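Local coordinates for succinyl-CoA ligase (ADP-forming) subunit alpha (Methanosaeta concilii, PDB 6HXI), which binds coenzyme A and joins a CoA-ligase-type region to a citrate synthase-like C-terminal region within one chain, at residues R119-M124 with I136-V141. Numbering follows the deposited sequence.
With COA (coenzyme A), chain G.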
loop_
_atom_site.group_PDB
_atom_site.type_symbol
_atom_site.label_atom_id
_atom_site.label_comp_id
_atom_site.label_asym_id
_atom_site.label_seq_id
_atom_site.Cartn_x
_atom_site.Cartn_y
_atom_site.Cartn_z
ATOM N N ARG B 119 -35.688 15.411 44.171
ATOM C CA ARG B 119 -34.913 16.535 44.703
ATOM C C ARG B 119 -34.298 17.431 43.591
ATOM O O ARG B 119 -34.388 18.654 43.677
ATOM C CB ARG B 119 -33.857 16.082 45.720
ATOM C CG ARG B 119 -32.966 17.236 46.165
ATOM C CD ARG B 119 -32.209 17.036 47.452
ATOM N NE ARG B 119 -31.412 18.233 47.721
ATOM C CZ ARG B 119 -31.877 19.345 48.290
ATOM N NH1 ARG B 119 -31.077 20.389 48.468
ATOM N NH2 ARG B 119 -33.146 19.418 48.691
ATOM N N GLN B 120 -33.709 16.809 42.560
ATOM C CA GLN B 120 -33.125 17.450 41.383
ATOM C C GLN B 120 -34.187 18.241 40.607
ATOM O O GLN B 120 -33.934 19.393 40.238
ATOM C CB GLN B 120 -32.474 16.405 40.475
ATOM C CG GLN B 120 -31.139 15.866 41.026
ATOM C CD GLN B 120 -30.507 14.826 40.131
ATOM O OE1 GLN B 120 -30.771 14.749 38.928
ATOM N NE2 GLN B 120 -29.682 13.969 40.701
ATOM N N SER B 121 -35.388 17.646 40.411
ATOM C CA SER B 121 -36.510 18.311 39.720
ATOM C C SER B 121 -36.985 19.536 40.496
ATOM O O SER B 121 -37.235 20.572 39.879
ATOM C CB SER B 121 -37.650 17.341 39.488
ATOM O OG SER B 121 -37.210 16.412 38.520
ATOM N N ARG B 122 -37.096 19.432 41.837
ATOM C CA ARG B 122 -37.475 20.557 42.697
ATOM C C ARG B 122 -36.437 21.689 42.578
ATOM O O ARG B 122 -36.812 22.855 42.483
ATOM C CB ARG B 122 -37.570 20.123 44.160
ATOM C CG ARG B 122 -38.797 19.321 44.502
ATOM C CD ARG B 122 -39.021 19.274 46.004
ATOM N NE ARG B 122 -38.012 18.470 46.703
ATOM C CZ ARG B 122 -38.083 17.149 46.857
ATOM N NH1 ARG B 122 -37.131 16.503 47.516
ATOM N NH2 ARG B 122 -39.125 16.473 46.389
ATOM N N VAL B 123 -35.139 21.341 42.557
ATOM C CA VAL B 123 -34.047 22.332 42.404
ATOM C C VAL B 123 -34.097 22.985 40.999
ATOM O O VAL B 123 -33.873 24.186 40.902
ATOM C CB VAL B 123 -32.649 21.781 42.772
ATOM C CG1 VAL B 123 -31.546 22.781 42.412
ATOM C CG2 VAL B 123 -32.589 21.412 44.257
ATOM N N MET B 124 -34.459 22.218 39.946
ATOM C CA MET B 124 -34.588 22.760 38.587
ATOM C C MET B 124 -35.776 23.721 38.495
ATOM O O MET B 124 -35.627 24.813 37.948
ATOM C CB MET B 124 -34.706 21.638 37.541
ATOM C CG MET B 124 -33.418 20.864 37.377
ATOM S SD MET B 124 -33.387 19.699 36.000
ATOM C CE MET B 124 -34.438 18.415 36.599
ATOM N N ILE B 136 -39.963 22.353 31.109
ATOM C CA ILE B 136 -41.022 21.423 30.738
ATOM C C ILE B 136 -40.396 20.054 30.968
ATOM O O ILE B 136 -39.359 19.743 30.395
ATOM C CB ILE B 136 -41.580 21.614 29.290
ATOM C CG1 ILE B 136 -42.329 22.967 29.166
ATOM C CG2 ILE B 136 -42.519 20.476 28.905
ATOM C CD1 ILE B 136 -41.981 23.712 27.968
ATOM N N GLY B 137 -40.977 19.300 31.883
ATOM C CA GLY B 137 -40.485 17.991 32.272
ATOM C C GLY B 137 -40.002 17.986 33.705
ATOM O O GLY B 137 -40.347 18.899 34.460
ATOM N N PRO B 138 -39.242 16.966 34.153
ATOM C CA PRO B 138 -38.723 15.799 33.398
ATOM C C PRO B 138 -39.799 14.796 33.020
ATOM O O PRO B 138 -40.963 14.978 33.391
ATOM C CB PRO B 138 -37.684 15.177 34.366
ATOM C CG PRO B 138 -37.463 16.204 35.459
ATOM C CD PRO B 138 -38.765 16.949 35.551
ATOM N N ALA B 139 -39.400 13.726 32.301
ATOM C CA ALA B 139 -40.265 12.619 31.882
ATOM C C ALA B 139 -41.424 13.068 30.978
ATOM O O ALA B 139 -42.569 12.654 31.170
ATOM C CB ALA B 139 -40.768 11.836 33.106
ATOM N N THR B 140 -41.111 13.889 29.969
ATOM C CA THR B 140 -42.097 14.370 29.001
ATOM C C THR B 140 -41.564 14.232 27.590
ATOM O O THR B 140 -40.367 14.051 27.427
ATOM C CB THR B 140 -42.492 15.830 29.317
ATOM O OG1 THR B 140 -43.570 16.196 28.466
ATOM C CG2 THR B 140 -41.357 16.814 29.094
ATOM N N VAL B 141 -42.447 14.335 26.582
ATOM C CA VAL B 141 -42.074 14.390 25.160
ATOM C C VAL B 141 -41.844 15.860 24.836
ATOM O O VAL B 141 -41.090 16.193 23.925
ATOM C CB VAL B 141 -43.067 13.753 24.148
ATOM C CG1 VAL B 141 -42.895 12.249 24.088
ATOM C CG2 VAL B 141 -44.522 14.165 24.424
HETATM N N1A COA G . -18.430 3.883 26.905
HETATM C C2A COA G . -18.895 4.407 28.044
HETATM N N3A COA G . -20.095 4.953 28.287
HETATM C C4A COA G . -20.844 4.988 27.174
HETATM C C5A COA G . -20.497 4.495 25.928
HETATM C C6A COA G . -19.233 3.883 25.815
HETATM N N6A COA G . -18.803 3.281 24.707
HETATM N N7A COA G . -21.476 4.793 24.993
HETATM C C8A COA G . -22.382 5.437 25.683
HETATM N N9A COA G . -22.067 5.598 27.009
HETATM C C1B COA G . -22.839 6.299 28.034
HETATM C C2B COA G . -23.179 7.751 27.723
HETATM O O2B COA G . -22.082 8.616 28.031
HETATM C C3B COA G . -24.369 7.964 28.665
HETATM O O3B COA G . -23.946 8.200 30.025
HETATM P P3B COA G . -24.808 9.019 31.089
HETATM O O7A COA G . -26.163 8.396 31.124
HETATM O O8A COA G . -24.066 8.912 32.374
HETATM O O9A COA G . -24.788 10.481 30.609
HETATM C C4B COA G . -25.044 6.588 28.726
HETATM O O4B COA G . -24.081 5.646 28.209
HETATM C C5B COA G . -26.344 6.471 27.971
HETATM O O5B COA G . -26.164 7.100 26.687
HETATM P P1A COA G . -27.319 8.054 26.034
HETATM O O1A COA G . -27.146 8.305 24.581
HETATM O O2A COA G . -27.538 9.323 26.843
HETATM O O3A COA G . -28.520 7.039 26.308
HETATM P P2A COA G . -30.045 6.800 25.919
HETATM O O4A COA G . -30.124 5.974 24.699
HETATM O O5A COA G . -30.643 6.072 27.101
HETATM O O6A COA G . -30.723 8.256 25.701
HETATM C CBP COA G . -32.806 9.264 26.474
HETATM C CCP COA G . -31.329 8.993 26.779
HETATM C CDP COA G . -33.392 10.078 27.637
HETATM C CEP COA G . -32.971 10.058 25.163
HETATM C CAP COA G . -33.543 7.903 26.343
HETATM O OAP COA G . -33.195 7.026 27.400
HETATM C C9P COA G . -35.060 7.957 26.213
HETATM O O9P COA G . -35.575 8.200 25.120
HETATM N N8P COA G . -35.771 7.715 27.327
HETATM C C7P COA G . -37.223 7.827 27.378
HETATM C C6P COA G . -37.663 8.935 28.294
HETATM C C5P COA G . -39.166 8.998 28.438
HETATM O O5P COA G . -39.852 7.982 28.332
HETATM N N4P COA G . -39.689 10.203 28.658
HETATM C C3P COA G . -41.124 10.448 28.712
HETATM C C2P COA G . -41.747 10.582 27.338
HETATM S S1P COA G . -43.467 11.082 27.634
#
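With chi1 -69° in each, S121 OG and M124 CG lie anti to the carbonyl carbon; both residues, one turn apart on helix 118-130, already point toward P138, and M124 bends at chi3 (-73°) to bring its methyl to the ring. The S121 hydroxyl sits against two neighbouring ring carbons, with OG 3.1 Å from P138 CG and 3.4 Å from P138 CD. The end methyl of M124 meets the same CG, with M124 CE 3.9 Å from P138 CG. A cis peptide joins G137 to P138 at the turn out of strand 134-136. V116 and V111 also touch the ring, while F94 and T97 of helix 93-102 pack on M124. Strand 108-111, helix 118-130 and strand 134-136 form a beta-alpha-beta unit with parallel, adjacent strands, and the contact joins the helix to the loop leaving the second strand. Just beyond P138 that loop lines the coenzyme A pocket: A139 C lies 3.5 Å from C3P of the ligand and V141 CG1 3.8 Å from its S1P. No hydrogen bond links the two segments, so this small buried join (92 Å²) is made by van der Waals packing on one proline ring.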